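Local coordinates for protein YcaO (PDB 6CIB) that probably uses ATP and magnesium to activate peptide backbone amides for thioamidation, as a member of the YcaO family, at residues R30-V35 and E78-A83; R52-G57 and A84-E89; L184-E189 and V299-L304; Y217-V222 and M243-A248. One frame throughout, in Å; residues are numbered along the deposited sequence.

Interactions 1 and 2 are neighbours, their centres about 9 Å apart, and both use helix 68-85 and the sheet of strands 34-42 and 45-54. Interaction 1 is buried and purely apolar, valine methyls against Ala83, Cys79 and the helix backbone, with the nucleotide on the other side of its helix; interaction 2, at the surface, turns on a salt bridge. Interactions 3 and 4 form a second pair, about 12 Å apart between centres and on the other side of the chain's centre. The partly buried 184-189 with 299-304 combines backbone hydrogen bonds, apolar packing and carboxylates round a histidine, whereas the buried 217-222 with 243-248 is aliphatic packing. Leu184 and Ile301 both touch Val245, tying the two.

Interaction 1 of 4, residues R30-V35 and E78-A83. With MG (magnesium ion), chain H; ADP (adenosine-5'-diphosphate), chain G.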
loop_
_atom_site.group_PDB
_atom_site.type_symbol
_atom_site.label_atom_id
_atom_site.label_comp_id
_atom_site.label_asym_id
_atom_site.label_seq_id
_atom_site.Cartn_x
_atom_site.Cartn_y
_atom_site.Cartn_z
ATOM N N ARG A 30 -0.944 15.690 16.854
ATOM C CA ARG A 30 -1.945 16.194 17.803
ATOM C C ARG A 30 -3.275 16.492 17.103
ATOM O O ARG A 30 -4.331 16.064 17.579
ATOM C CB ARG A 30 -1.436 17.440 18.552
ATOM C CG ARG A 30 -2.376 17.934 19.660
ATOM C CD ARG A 30 -1.988 19.298 20.239
ATOM N NE ARG A 30 -1.839 20.374 19.244
ATOM C CZ ARG A 30 -2.836 21.021 18.638
ATOM N NH1 ARG A 30 -4.108 20.721 18.888
ATOM N NH2 ARG A 30 -2.560 21.974 17.758
ATOM N N LYS A 31 -3.213 17.193 15.968
ATOM C CA LYS A 31 -4.406 17.649 15.248
ATOM C C LYS A 31 -5.248 16.511 14.710
ATOM O O LYS A 31 -6.459 16.661 14.513
ATOM C CB LYS A 31 -4.023 18.598 14.113
ATOM C CG LYS A 31 -3.729 20.021 14.573
ATOM C CD LYS A 31 -3.172 20.862 13.435
ATOM C CE LYS A 31 -2.872 22.287 13.879
ATOM N NZ LYS A 31 -1.857 22.945 12.996
ATOM N N VAL A 32 -4.589 15.370 14.517
ATOM C CA VAL A 32 -5.154 14.175 13.911
ATOM C C VAL A 32 -5.524 13.117 14.973
ATOM O O VAL A 32 -6.002 12.021 14.654
ATOM C CB VAL A 32 -4.166 13.713 12.811
ATOM C CG1 VAL A 32 -3.610 12.312 13.003
ATOM C CG2 VAL A 32 -4.725 14.006 11.429
ATOM N N GLY A 33 -5.308 13.465 16.241
ATOM C CA GLY A 33 -5.799 12.657 17.365
ATOM C C GLY A 33 -4.860 11.609 17.939
ATOM O O GLY A 33 -5.315 10.715 18.649
ATOM N N VAL A 34 -3.562 11.714 17.632
ATOM C CA VAL A 34 -2.541 10.840 18.223
ATOM C C VAL A 34 -2.488 11.132 19.722
ATOM O O VAL A 34 -2.340 12.280 20.132
ATOM C CB VAL A 34 -1.140 11.047 17.583
ATOM C CG1 VAL A 34 -0.046 10.320 18.369
ATOM C CG2 VAL A 34 -1.143 10.601 16.123
ATOM N N VAL A 35 -2.627 10.086 20.522
ATOM C CA VAL A 35 -2.638 10.232 21.975
ATOM C C VAL A 35 -1.489 9.464 22.637
ATOM O O VAL A 35 -1.158 9.734 23.791
ATOM C CB VAL A 35 -4.010 9.863 22.601
ATOM C CG1 VAL A 35 -5.037 10.959 22.317
ATOM C CG2 VAL A 35 -4.501 8.499 22.121
ATOM N N GLU A 78 0.715 8.231 8.102
ATOM C CA GLU A 78 -0.277 7.162 8.210
ATOM C C GLU A 78 -1.494 7.644 9.009
ATOM O O GLU A 78 -2.637 7.465 8.573
ATOM C CB GLU A 78 0.354 5.924 8.861
ATOM C CG GLU A 78 -0.581 4.742 9.099
ATOM C CD GLU A 78 -0.774 3.858 7.883
ATOM O OE1 GLU A 78 0.213 3.577 7.167
ATOM O OE2 GLU A 78 -1.920 3.421 7.653
ATOM N N CYS A 79 -1.244 8.256 10.171
ATOM C CA CYS A 79 -2.309 8.875 10.967
ATOM C C CYS A 79 -3.072 9.949 10.190
ATOM O O CYS A 79 -4.297 10.005 10.273
ATOM C CB CYS A 79 -1.753 9.440 12.277
ATOM S SG CYS A 79 -1.127 8.150 13.356
ATOM N N VAL A 80 -2.348 10.761 9.417
ATOM C CA VAL A 80 -2.936 11.866 8.648
ATOM C C VAL A 80 -3.873 11.347 7.544
ATOM O O VAL A 80 -5.012 11.813 7.441
ATOM C CB VAL A 80 -1.859 12.835 8.077
ATOM C CG1 VAL A 80 -2.459 13.791 7.051
ATOM C CG2 VAL A 80 -1.220 13.657 9.192
ATOM N N GLU A 81 -3.403 10.374 6.750
ATOM C CA GLU A 81 -4.223 9.795 5.691
ATOM C C GLU A 81 -5.519 9.179 6.231
ATOM O O GLU A 81 -6.566 9.314 5.601
ATOM C CB GLU A 81 -3.433 8.801 4.809
ATOM C CG GLU A 81 -3.159 7.442 5.427
ATOM C CD GLU A 81 -2.615 6.425 4.444
ATOM O OE1 GLU A 81 -1.598 6.706 3.788
ATOM O OE2 GLU A 81 -3.191 5.318 4.344
ATOM N N ARG A 82 -5.444 8.526 7.396
ATOM C CA ARG A 82 -6.625 7.916 8.014
ATOM C C ARG A 82 -7.650 8.957 8.474
ATOM O O ARG A 82 -8.853 8.747 8.309
ATOM C CB ARG A 82 -6.243 6.953 9.150
ATOM C CG ARG A 82 -5.533 5.682 8.693
ATOM C CD ARG A 82 -6.411 4.776 7.832
ATOM N NE ARG A 82 -7.429 4.084 8.635
ATOM C CZ ARG A 82 -7.258 2.897 9.214
ATOM N NH1 ARG A 82 -6.109 2.245 9.080
ATOM N NH2 ARG A 82 -8.238 2.360 9.925
ATOM N N ALA A 83 -7.177 10.077 9.019
ATOM C CA ALA A 83 -8.066 11.187 9.387
ATOM C C ALA A 83 -8.717 11.817 8.152
ATOM O O ALA A 83 -9.909 12.126 8.162
ATOM C CB ALA A 83 -7.321 12.229 10.197
HETATM MG MG MG H . -1.620 4.206 2.610
HETATM P PB ADP G . 2.881 2.492 2.957
HETATM O O1B ADP G . 2.307 3.601 2.100
HETATM O O2B ADP G . 3.218 1.223 2.200
HETATM O O3B ADP G . 2.156 2.249 4.261
HETATM P PA ADP G . 4.870 3.959 4.480
HETATM O O1A ADP G . 6.248 4.363 4.031
HETATM O O2A ADP G . 4.773 3.216 5.786
HETATM O O3A ADP G . 4.364 3.029 3.287
HETATM O "O5'" ADP G . 3.949 5.276 4.503
HETATM C "C5'" ADP G . 2.765 5.481 5.294
HETATM C "C4'" ADP G . 2.085 6.792 4.854
HETATM O "O4'" ADP G . 2.989 7.895 5.026
HETATM C "C3'" ADP G . 1.712 6.821 3.369
HETATM O "O3'" ADP G . 0.560 7.663 3.171
HETATM C "C2'" ADP G . 2.919 7.465 2.711
HETATM O "O2'" ADP G . 2.610 8.049 1.449
HETATM C "C1'" ADP G . 3.334 8.490 3.762
HETATM N N9 ADP G . 4.785 8.784 3.758
HETATM C C8 ADP G . 5.762 7.899 4.029
HETATM N N7 ADP G . 6.979 8.483 3.937
HETATM C C5 ADP G . 6.790 9.769 3.627
HETATM C C6 ADP G . 7.669 10.939 3.393
HETATM N N6 ADP G . 9.014 10.815 3.491
HETATM N N1 ADP G . 7.074 12.115 3.076
HETATM C C2 ADP G . 5.729 12.246 2.977
HETATM N N3 ADP G . 4.872 11.220 3.185
HETATM C C4 ADP G . 5.338 9.976 3.509
HETATM O O HOH W 1 -0.561 3.248 4.356
HETATM O O HOH W 2 0.003 4.192 1.089
HETATM O O HOH W 3 -3.079 2.571 2.288
#
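Val32 faces the helix with both methyls, which settle on two successive turns of segment 78-83. CG2 meets Ala83 CB at 3.4 Å, and CG1 lies 3.5 Å from Cys79 CB; both are tighter than usual van der Waals contact. CG2 also passes over the helix backbone, 3.9 Å from Val80 CA. The first torsion of Val32, chi1 120°, is not staggered, so this close fit is either strained or somewhat uncertain in its methyl positions. A second valine joins from one side: Val34 CG2 sits 3.7 Å from Cys79 SG. CG1 is anti to the backbone N (chi1 170°), which leaves CG2 anti to the carbonyl carbon and turned to the sulfur. Gly33, with positive phi, ends helix 28-31 in a Schellman motif, and the valines on either side of it both touch helix 68-85.

Glu81 points the other way. Its OE2 is a magnesium ligand at a long 2.6 Å, and Leu148 O binds the same ion. OE1 approaches ADP O3' at 2.4 Å, too short to be trusted in detail. Glu78 OE1 lies 2.9 Å from a magnesium-bound water that is also within hydrogen-bonding distance of ADP O3B; it has more acceptors in reach than protons. The helix thus has an apolar side packed on the chain's N-terminal part and an acidic side lining the nucleotide and magnesium site of the YcaO fold.

Interaction 2 of 4, residues R52-G57 and A84-E89; sequences RRSQYG and AAEPRE
The type I turn from Ser54 to Gly57, which closes the hairpin of strands 45-54 and 57-64, sets Ser54 and Tyr56 against Glu86, just beyond the end of helix 68-85. One carboxylate oxygen, carried out by the extended Glu86 chain (chi2 176°), does the polar work. Glu86 OE2 accepts from Arg52 NH2 at 2.8 Å, a salt bridge whose N-H...O angle is 158°, and from Ser54 OG at 2.9 Å. The two donors reach it from opposite faces of the carboxylate plane, and OE2 lies close to the guanidinium plane, at its edge. Ser54 OG has a second task: it accepts from Tyr56 N at 3.1 Å, which makes an ST turn and steadies the hydroxyl.

The Tyr56 ring slides past Glu86 edge-on, CD2 lying 3.4 Å from Glu86 CD, with ring and carboxylate planes 66° apart. Beyond it, Tyr56 OH rests 3.4 Å from Pro87 CD, and a water joins this hydroxyl to Pro87 O, 2.6 Å from each. A leucine in place of Glu86 would probably leave Arg52 NH2 without its counter-charge and Ser54 OG without this acceptor.

Arg52 is held by NE, hydrogen-bonded to Val32 O, while its side chain packs on Ala83 of helix 68-85 and on Phe59 and His61 of strand 57-64. The hairpin end is thereby fastened to the helix terminus, where Tyr56 touches Pro135 and Pro87 touches Phe133 and Trp136.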
loop_
_atom_site.group_PDB
_atom_site.type_symbol
_atom_site.label_atom_id
_atom_site.label_comp_id
_atom_site.label_asym_id
_atom_site.label_seq_id
_atom_site.Cartn_x
_atom_site.Cartn_y
_atom_site.Cartn_z
ATOM N N ARG A 52 -4.356 6.344 18.080
ATOM C CA ARG A 52 -5.114 7.478 17.540
ATOM C C ARG A 52 -6.593 7.416 17.963
ATOM O O ARG A 52 -7.201 6.348 17.917
ATOM C CB ARG A 52 -5.015 7.472 16.007
ATOM C CG ARG A 52 -5.461 8.761 15.343
ATOM C CD ARG A 52 -5.603 8.639 13.833
ATOM N NE ARG A 52 -6.660 9.547 13.386
ATOM C CZ ARG A 52 -7.802 9.175 12.824
ATOM N NH1 ARG A 52 -8.059 7.899 12.574
ATOM N NH2 ARG A 52 -8.688 10.093 12.490
ATOM N N ARG A 53 -7.156 8.564 18.355
ATOM C CA ARG A 53 -8.572 8.680 18.733
ATOM C C ARG A 53 -9.338 9.508 17.724
ATOM O O ARG A 53 -8.858 10.565 17.314
ATOM C CB ARG A 53 -8.720 9.395 20.080
ATOM C CG ARG A 53 -8.441 8.557 21.302
ATOM C CD ARG A 53 -9.239 9.104 22.482
ATOM N NE ARG A 53 -8.542 8.948 23.759
ATOM C CZ ARG A 53 -8.335 7.790 24.392
ATOM N NH1 ARG A 53 -8.761 6.638 23.876
ATOM N NH2 ARG A 53 -7.687 7.783 25.551
ATOM N N SER A 54 -10.536 9.052 17.357
ATOM C CA SER A 54 -11.491 9.856 16.562
ATOM C C SER A 54 -12.929 9.543 16.986
ATOM O O SER A 54 -13.148 8.706 17.868
ATOM C CB SER A 54 -11.304 9.605 15.059
ATOM O OG SER A 54 -11.810 8.332 14.677
ATOM N N GLN A 55 -13.904 10.184 16.344
ATOM C CA GLN A 55 -15.322 9.831 16.552
ATOM C C GLN A 55 -15.599 8.357 16.221
ATOM O O GLN A 55 -16.608 7.811 16.655
ATOM C CB GLN A 55 -16.251 10.738 15.735
ATOM C CG GLN A 55 -16.266 10.418 14.253
ATOM C CD GLN A 55 -17.460 10.979 13.516
ATOM O OE1 GLN A 55 -17.494 12.159 13.182
ATOM N NE2 GLN A 55 -18.432 10.125 13.227
ATOM N N TYR A 56 -14.698 7.724 15.459
ATOM C CA TYR A 56 -14.871 6.328 15.038
ATOM C C TYR A 56 -14.286 5.324 16.020
ATOM O O TYR A 56 -14.479 4.115 15.869
ATOM C CB TYR A 56 -14.366 6.121 13.603
ATOM C CG TYR A 56 -15.146 6.974 12.623
ATOM C CD1 TYR A 56 -16.441 6.606 12.225
ATOM C CD2 TYR A 56 -14.623 8.173 12.136
ATOM C CE1 TYR A 56 -17.175 7.390 11.346
ATOM C CE2 TYR A 56 -15.358 8.977 11.262
ATOM C CZ TYR A 56 -16.635 8.577 10.873
ATOM O OH TYR A 56 -17.381 9.353 10.007
ATOM N N GLY A 57 -13.598 5.829 17.039
ATOM C CA GLY A 57 -13.033 4.978 18.084
ATOM C C GLY A 57 -11.536 5.152 18.246
ATOM O O GLY A 57 -10.970 6.175 17.864
ATOM N N ALA A 84 -7.931 11.979 7.086
ATOM C CA ALA A 84 -8.425 12.495 5.807
ATOM C C ALA A 84 -9.479 11.596 5.156
ATOM O O ALA A 84 -10.399 12.097 4.511
ATOM C CB ALA A 84 -7.266 12.725 4.851
ATOM N N ALA A 85 -9.338 10.284 5.340
ATOM C CA ALA A 85 -10.222 9.283 4.751
ATOM C C ALA A 85 -11.574 9.155 5.450
ATOM O O ALA A 85 -12.493 8.538 4.901
ATOM C CB ALA A 85 -9.536 7.922 4.720
ATOM N N GLU A 86 -11.684 9.702 6.662
ATOM C CA GLU A 86 -12.948 9.696 7.393
ATOM C C GLU A 86 -14.020 10.459 6.595
ATOM O O GLU A 86 -13.713 11.510 6.005
ATOM C CB GLU A 86 -12.770 10.248 8.818
ATOM C CG GLU A 86 -12.080 9.254 9.744
ATOM C CD GLU A 86 -11.777 9.778 11.147
ATOM O OE1 GLU A 86 -12.132 10.924 11.504
ATOM O OE2 GLU A 86 -11.174 9.006 11.912
ATOM N N PRO A 87 -15.258 9.914 6.535
ATOM C CA PRO A 87 -16.350 10.505 5.751
ATOM C C PRO A 87 -16.502 12.001 5.967
ATOM O O PRO A 87 -16.476 12.474 7.106
ATOM C CB PRO A 87 -17.584 9.762 6.252
ATOM C CG PRO A 87 -17.062 8.424 6.613
ATOM C CD PRO A 87 -15.684 8.653 7.178
ATOM N N ARG A 88 -16.630 12.733 4.866
ATOM C CA ARG A 88 -16.704 14.174 4.919
ATOM C C ARG A 88 -17.856 14.625 4.036
ATOM O O ARG A 88 -17.804 14.491 2.803
ATOM C CB ARG A 88 -15.378 14.790 4.477
ATOM C CG ARG A 88 -14.779 15.751 5.487
ATOM C CD ARG A 88 -13.546 16.429 4.918
ATOM N NE ARG A 88 -12.494 15.464 4.609
ATOM C CZ ARG A 88 -11.577 15.611 3.659
ATOM N NH1 ARG A 88 -11.559 16.691 2.890
ATOM N NH2 ARG A 88 -10.669 14.664 3.473
ATOM N N GLU A 89 -18.900 15.138 4.689
ATOM C CA GLU A 89 -20.128 15.584 4.023
ATOM C C GLU A 89 -19.868 16.763 3.078
ATOM O O GLU A 89 -20.557 16.912 2.069
ATOM C CB GLU A 89 -21.198 15.920 5.072
ATOM C CG GLU A 89 -22.630 15.999 4.563
ATOM C CD GLU A 89 -23.175 14.702 3.973
ATOM O OE1 GLU A 89 -22.917 13.595 4.497
ATOM O OE2 GLU A 89 -23.898 14.801 2.971
HETATM O O HOH W 4 -16.510 11.751 9.634
#

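Interaction 3 of 4, residues L184-E189 and V299-L304; sequences LEVHGE and VEIDDL
Carboxylates from Glu300 and Asp302 meet the edge of the His187 ring near its plane, while Ile301 CG2 approaches the ring obliquely. The CE1 corner is shared, with Glu300 OE1 and Asp302 OD1 each 3.1 Å from His187 CE1. The Glu300 carboxylate is turned only 19° from the ring plane, that of Asp302 by 37°. The two carboxylates would probably favour a positively charged imidazole.

The group crowns a short parallel pair, strands 183-185 and 298-300, brought together from far apart in the chain. Leu184 pairs with Val299 and Glu185 with Glu300. On the face carrying Glu185 and Glu300, Glu300 OE1 leans over Glu185 CB at 3.4 Å, while the carboxylates stay apart (Glu185 OE1 to Glu300 OE2, 5.1 Å); Glu185 OE1 is instead hydrogen-bonded to Thr298. An alanine replacing Glu300 would probably leave His187 NE2 without its nearby carboxylate and uncover Glu185 CB.

On the other face, Leu184 has CG anti to the backbone N (chi1 178°), and its second torsion then turns CD1 to Val299 CG1 and Leu304 CD1, each at 4.2 Å. Farther along, Val186 CG1 meets Ile301 CD1, and Val245 of helix 241-260 touches Leu184, Val186 and Ile301 alike. After strand 298-300, residues 301-303 form a 3-10 segment. Backbone bonds hold the register: Glu185 N donates to Val299 O at 2.8 Å, and Glu185 O receives Ile301 N at 3.1 Å.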
loop_
_atom_site.group_PDB
_atom_site.type_symbol
_atom_site.label_atom_id
_atom_site.label_comp_id
_atom_site.label_asym_id
_atom_site.label_seq_id
_atom_site.Cartn_x
_atom_site.Cartn_y
_atom_site.Cartn_z
ATOM N N LEU A 184 13.170 -14.563 -5.434
ATOM C CA LEU A 184 13.996 -13.452 -5.904
ATOM C C LEU A 184 15.308 -13.371 -5.122
ATOM O O LEU A 184 15.299 -13.218 -3.898
ATOM C CB LEU A 184 13.233 -12.119 -5.867
ATOM C CG LEU A 184 14.030 -10.875 -6.286
ATOM C CD1 LEU A 184 14.234 -10.771 -7.801
ATOM C CD2 LEU A 184 13.351 -9.632 -5.751
ATOM N N GLU A 185 16.421 -13.464 -5.853
ATOM C CA GLU A 185 17.768 -13.492 -5.274
ATOM C C GLU A 185 18.354 -12.078 -5.269
ATOM O O GLU A 185 18.334 -11.393 -6.291
ATOM C CB GLU A 185 18.660 -14.453 -6.070
ATOM C CG GLU A 185 19.612 -15.307 -5.238
ATOM C CD GLU A 185 19.082 -16.711 -4.947
ATOM O OE1 GLU A 185 18.436 -17.319 -5.831
ATOM O OE2 GLU A 185 19.325 -17.225 -3.831
ATOM N N VAL A 186 18.845 -11.647 -4.105
ATOM C CA VAL A 186 19.381 -10.286 -3.892
ATOM C C VAL A 186 20.809 -10.342 -3.344
ATOM O O VAL A 186 21.248 -11.390 -2.866
ATOM C CB VAL A 186 18.490 -9.433 -2.938
ATOM C CG1 VAL A 186 17.145 -9.113 -3.576
ATOM C CG2 VAL A 186 18.299 -10.118 -1.587
ATOM N N HIS A 187 21.513 -9.212 -3.407
ATOM C CA HIS A 187 22.919 -9.102 -2.981
ATOM C C HIS A 187 23.150 -7.857 -2.126
ATOM O O HIS A 187 22.220 -7.064 -1.911
ATOM C CB HIS A 187 23.846 -9.072 -4.204
ATOM C CG HIS A 187 23.547 -10.139 -5.207
ATOM N ND1 HIS A 187 22.853 -9.887 -6.371
ATOM C CD2 HIS A 187 23.807 -11.469 -5.201
ATOM C CE1 HIS A 187 22.715 -11.014 -7.050
ATOM N NE2 HIS A 187 23.286 -11.988 -6.362
ATOM N N GLY A 188 24.385 -7.706 -1.639
ATOM C CA GLY A 188 24.829 -6.517 -0.906
ATOM C C GLY A 188 23.949 -6.148 0.276
ATOM O O GLY A 188 23.611 -7.005 1.092
ATOM N N GLU A 189 23.553 -4.879 0.331
ATOM C CA GLU A 189 22.797 -4.327 1.464
ATOM C C GLU A 189 21.398 -4.934 1.653
ATOM O O GLU A 189 20.951 -5.128 2.788
ATOM C CB GLU A 189 22.720 -2.804 1.363
ATOM C CG GLU A 189 24.020 -2.100 1.748
ATOM C CD GLU A 189 23.921 -0.583 1.705
ATOM O OE1 GLU A 189 22.793 -0.044 1.679
ATOM O OE2 GLU A 189 24.981 0.082 1.697
ATOM N N VAL A 299 14.753 -15.905 -9.807
ATOM C CA VAL A 299 15.057 -14.678 -10.558
ATOM C C VAL A 299 16.180 -13.915 -9.855
ATOM O O VAL A 299 16.155 -13.755 -8.632
ATOM C CB VAL A 299 13.806 -13.769 -10.736
ATOM C CG1 VAL A 299 14.117 -12.552 -11.599
ATOM C CG2 VAL A 299 12.655 -14.537 -11.362
ATOM N N GLU A 300 17.163 -13.469 -10.636
ATOM C CA GLU A 300 18.260 -12.638 -10.148
ATOM C C GLU A 300 17.859 -11.175 -10.266
ATOM O O GLU A 300 17.396 -10.751 -11.331
ATOM C CB GLU A 300 19.524 -12.897 -10.972
ATOM C CG GLU A 300 20.818 -12.753 -10.189
ATOM C CD GLU A 300 21.047 -13.903 -9.222
ATOM O OE1 GLU A 300 21.267 -13.631 -8.021
ATOM O OE2 GLU A 300 21.000 -15.078 -9.655
ATOM N N ILE A 301 18.036 -10.404 -9.188
ATOM C CA ILE A 301 17.589 -9.000 -9.170
ATOM C C ILE A 301 18.228 -8.130 -10.268
ATOM O O ILE A 301 17.552 -7.288 -10.865
ATOM C CB ILE A 301 17.654 -8.334 -7.762
ATOM C CG1 ILE A 301 16.926 -6.973 -7.787
ATOM C CG2 ILE A 301 19.089 -8.229 -7.239
ATOM C CD1 ILE A 301 16.449 -6.463 -6.442
ATOM N N ASP A 302 19.510 -8.377 -10.547
ATOM C CA ASP A 302 20.272 -7.626 -11.558
ATOM C C ASP A 302 19.777 -7.852 -12.990
ATOM O O ASP A 302 20.048 -7.032 -13.867
ATOM C CB ASP A 302 21.769 -7.941 -11.458
ATOM C CG ASP A 302 22.264 -7.950 -10.029
ATOM O OD1 ASP A 302 22.000 -8.953 -9.318
ATOM O OD2 ASP A 302 22.904 -6.957 -9.622
ATOM N N ASP A 303 19.059 -8.954 -13.215
ATOM C CA ASP A 303 18.470 -9.266 -14.517
ATOM C C ASP A 303 17.242 -8.410 -14.838
ATOM O O ASP A 303 16.842 -8.316 -15.997
ATOM C CB ASP A 303 18.104 -10.757 -14.612
ATOM C CG ASP A 303 19.328 -11.676 -14.689
ATOM O OD1 ASP A 303 20.447 -11.220 -15.020
ATOM O OD2 ASP A 303 19.160 -12.882 -14.422
ATOM N N LEU A 304 16.645 -7.800 -13.816
ATOM C CA LEU A 304 15.449 -6.982 -13.998
ATOM C C LEU A 304 15.784 -5.613 -14.593
ATOM O O LEU A 304 16.559 -4.853 -14.013
ATOM C CB LEU A 304 14.660 -6.853 -12.680
ATOM C CG LEU A 304 14.202 -8.139 -11.974
ATOM C CD1 LEU A 304 13.548 -7.820 -10.638
ATOM C CD2 LEU A 304 13.265 -8.972 -12.841
#

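Interaction 4 of 4, residues Y217-V222 and M243-A248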
loop_
_atom_site.group_PDB
_atom_site.type_symbol
_atom_site.label_atom_id
_atom_site.label_comp_id
_atom_site.label_asym_id
_atom_site.label_seq_id
_atom_site.Cartn_x
_atom_site.Cartn_y
_atom_site.Cartn_z
ATOM N N TYR A 217 7.581 -3.490 -10.665
ATOM C CA TYR A 217 7.909 -4.778 -10.041
ATOM C C TYR A 217 7.216 -4.908 -8.701
ATOM O O TYR A 217 7.131 -3.935 -7.958
ATOM C CB TYR A 217 9.429 -4.924 -9.883
ATOM C CG TYR A 217 10.144 -4.914 -11.213
ATOM C CD1 TYR A 217 10.204 -6.071 -12.004
ATOM C CD2 TYR A 217 10.739 -3.743 -11.700
ATOM C CE1 TYR A 217 10.843 -6.069 -13.236
ATOM C CE2 TYR A 217 11.384 -3.729 -12.934
ATOM C CZ TYR A 217 11.432 -4.891 -13.694
ATOM O OH TYR A 217 12.066 -4.889 -14.912
ATOM N N VAL A 218 6.706 -6.104 -8.409
ATOM C CA VAL A 218 6.089 -6.382 -7.111
ATOM C C VAL A 218 6.844 -7.525 -6.425
ATOM O O VAL A 218 7.051 -8.590 -7.025
ATOM C CB VAL A 218 4.571 -6.685 -7.221
ATOM C CG1 VAL A 218 3.950 -6.882 -5.841
ATOM C CG2 VAL A 218 3.835 -5.563 -7.958
ATOM N N VAL A 219 7.268 -7.276 -5.182
ATOM C CA VAL A 219 8.039 -8.234 -4.382
ATOM C C VAL A 219 7.246 -8.614 -3.132
ATOM O O VAL A 219 6.642 -7.760 -2.488
ATOM C CB VAL A 219 9.448 -7.679 -4.012
ATOM C CG1 VAL A 219 10.198 -8.580 -3.032
ATOM C CG2 VAL A 219 10.295 -7.487 -5.260
ATOM N N GLY A 220 7.246 -9.904 -2.816
ATOM C CA GLY A 220 6.695 -10.414 -1.570
ATOM C C GLY A 220 7.790 -10.996 -0.703
ATOM O O GLY A 220 8.753 -11.577 -1.210
ATOM N N ALA A 221 7.648 -10.808 0.607
ATOM C CA ALA A 221 8.511 -11.433 1.602
ATOM C C ALA A 221 7.646 -12.242 2.554
ATOM O O ALA A 221 6.623 -11.752 3.035
ATOM C CB ALA A 221 9.317 -10.394 2.367
ATOM N N VAL A 222 8.048 -13.487 2.802
ATOM C CA VAL A 222 7.324 -14.365 3.725
ATOM C C VAL A 222 8.266 -14.899 4.799
ATOM O O VAL A 222 9.441 -15.168 4.529
ATOM C CB VAL A 222 6.556 -15.530 3.017
ATOM C CG1 VAL A 222 5.360 -14.998 2.246
ATOM C CG2 VAL A 222 7.463 -16.345 2.100
HETATM N N MSE A 243 13.763 -0.970 -4.467
HETATM C CA MSE A 243 12.787 -0.325 -3.575
HETATM C C MSE A 243 11.682 -1.287 -3.230
HETATM O O MSE A 243 11.245 -1.336 -2.081
HETATM C CB MSE A 243 12.209 0.937 -4.220
HETATM C CG MSE A 243 11.250 1.661 -3.269
HETATM SE SE MSE A 243 10.267 3.098 -4.183
HETATM C CE MSE A 243 11.827 4.287 -4.200
ATOM N N ALA A 244 11.225 -2.054 -4.222
ATOM C CA ALA A 244 10.193 -3.080 -4.010
ATOM C C ALA A 244 10.615 -4.128 -2.973
ATOM O O ALA A 244 9.803 -4.522 -2.127
ATOM C CB ALA A 244 9.814 -3.750 -5.333
ATOM N N VAL A 245 11.879 -4.558 -3.036
ATOM C CA VAL A 245 12.453 -5.503 -2.063
ATOM C C VAL A 245 12.479 -4.859 -0.669
ATOM O O VAL A 245 12.044 -5.478 0.319
ATOM C CB VAL A 245 13.888 -5.939 -2.461
ATOM C CG1 VAL A 245 14.543 -6.803 -1.386
ATOM C CG2 VAL A 245 13.870 -6.689 -3.780
ATOM N N LEU A 246 12.998 -3.628 -0.605
ATOM C CA LEU A 246 13.092 -2.884 0.648
ATOM C C LEU A 246 11.720 -2.722 1.313
ATOM O O LEU A 246 11.568 -2.995 2.505
ATOM C CB LEU A 246 13.768 -1.517 0.439
ATOM C CG LEU A 246 13.859 -0.647 1.700
ATOM C CD1 LEU A 246 14.774 -1.278 2.749
ATOM C CD2 LEU A 246 14.311 0.759 1.352
ATOM N N ARG A 247 10.730 -2.304 0.528
ATOM C CA ARG A 247 9.364 -2.142 1.028
ATOM C C ARG A 247 8.790 -3.414 1.637
ATOM O O ARG A 247 8.205 -3.363 2.711
ATOM C CB ARG A 247 8.451 -1.632 -0.073
ATOM C CG ARG A 247 8.628 -0.161 -0.374
ATOM C CD ARG A 247 7.882 0.217 -1.640
ATOM N NE ARG A 247 7.723 1.665 -1.661
ATOM C CZ ARG A 247 6.727 2.334 -2.238
ATOM N NH1 ARG A 247 5.746 1.703 -2.895
ATOM N NH2 ARG A 247 6.718 3.658 -2.137
ATOM N N ALA A 248 8.984 -4.548 0.962
ATOM C CA ALA A 248 8.511 -5.860 1.459
ATOM C C ALA A 248 9.155 -6.243 2.800
ATOM O O ALA A 248 8.460 -6.679 3.730
ATOM C CB ALA A 248 8.743 -6.946 0.411
#
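Val219 and the alanines Ala244 and Ala248 make most of the aliphatic contacts between side chains. The two methyls of Val219 part over the helix: CG2 touches Ala244 CB at 3.8 Å and Val245 CG2 at 4.0 Å, while CG1 meets Ala248 CB at 4.1 Å. With CG1 anti to the backbone N (chi1 173°), the methyls straddle the turn between Ala244 and Ala248. Two residues further along the strand, Ala221 CB and Ala248 CB meet at 4.0 Å.

A second kind sets side-chain carbons on backbone. Ala248 CB lies 3.7 Å from Val219 O, Ala244 CB rests against Tyr217 O, and Val219 CB faces Ala244 O at 3.7 Å. No hydrogen bond crosses. Small alanines four residues apart face the strand, consistent with the 7.2 Å closest approach of the segment axes, whose N-to-C directions are 31° apart, roughly parallel.

Strand 217-224 is the middle one of its antiparallel sheet, between 203-209 and 233-238. Helix 241-260 packs on the face bearing Val219 and Ala221, whereas Val218, pointing away, meets Val166 and Ser170 of helix 154-177, so at this point the strand lies between helix 241-260 and helix 154-177.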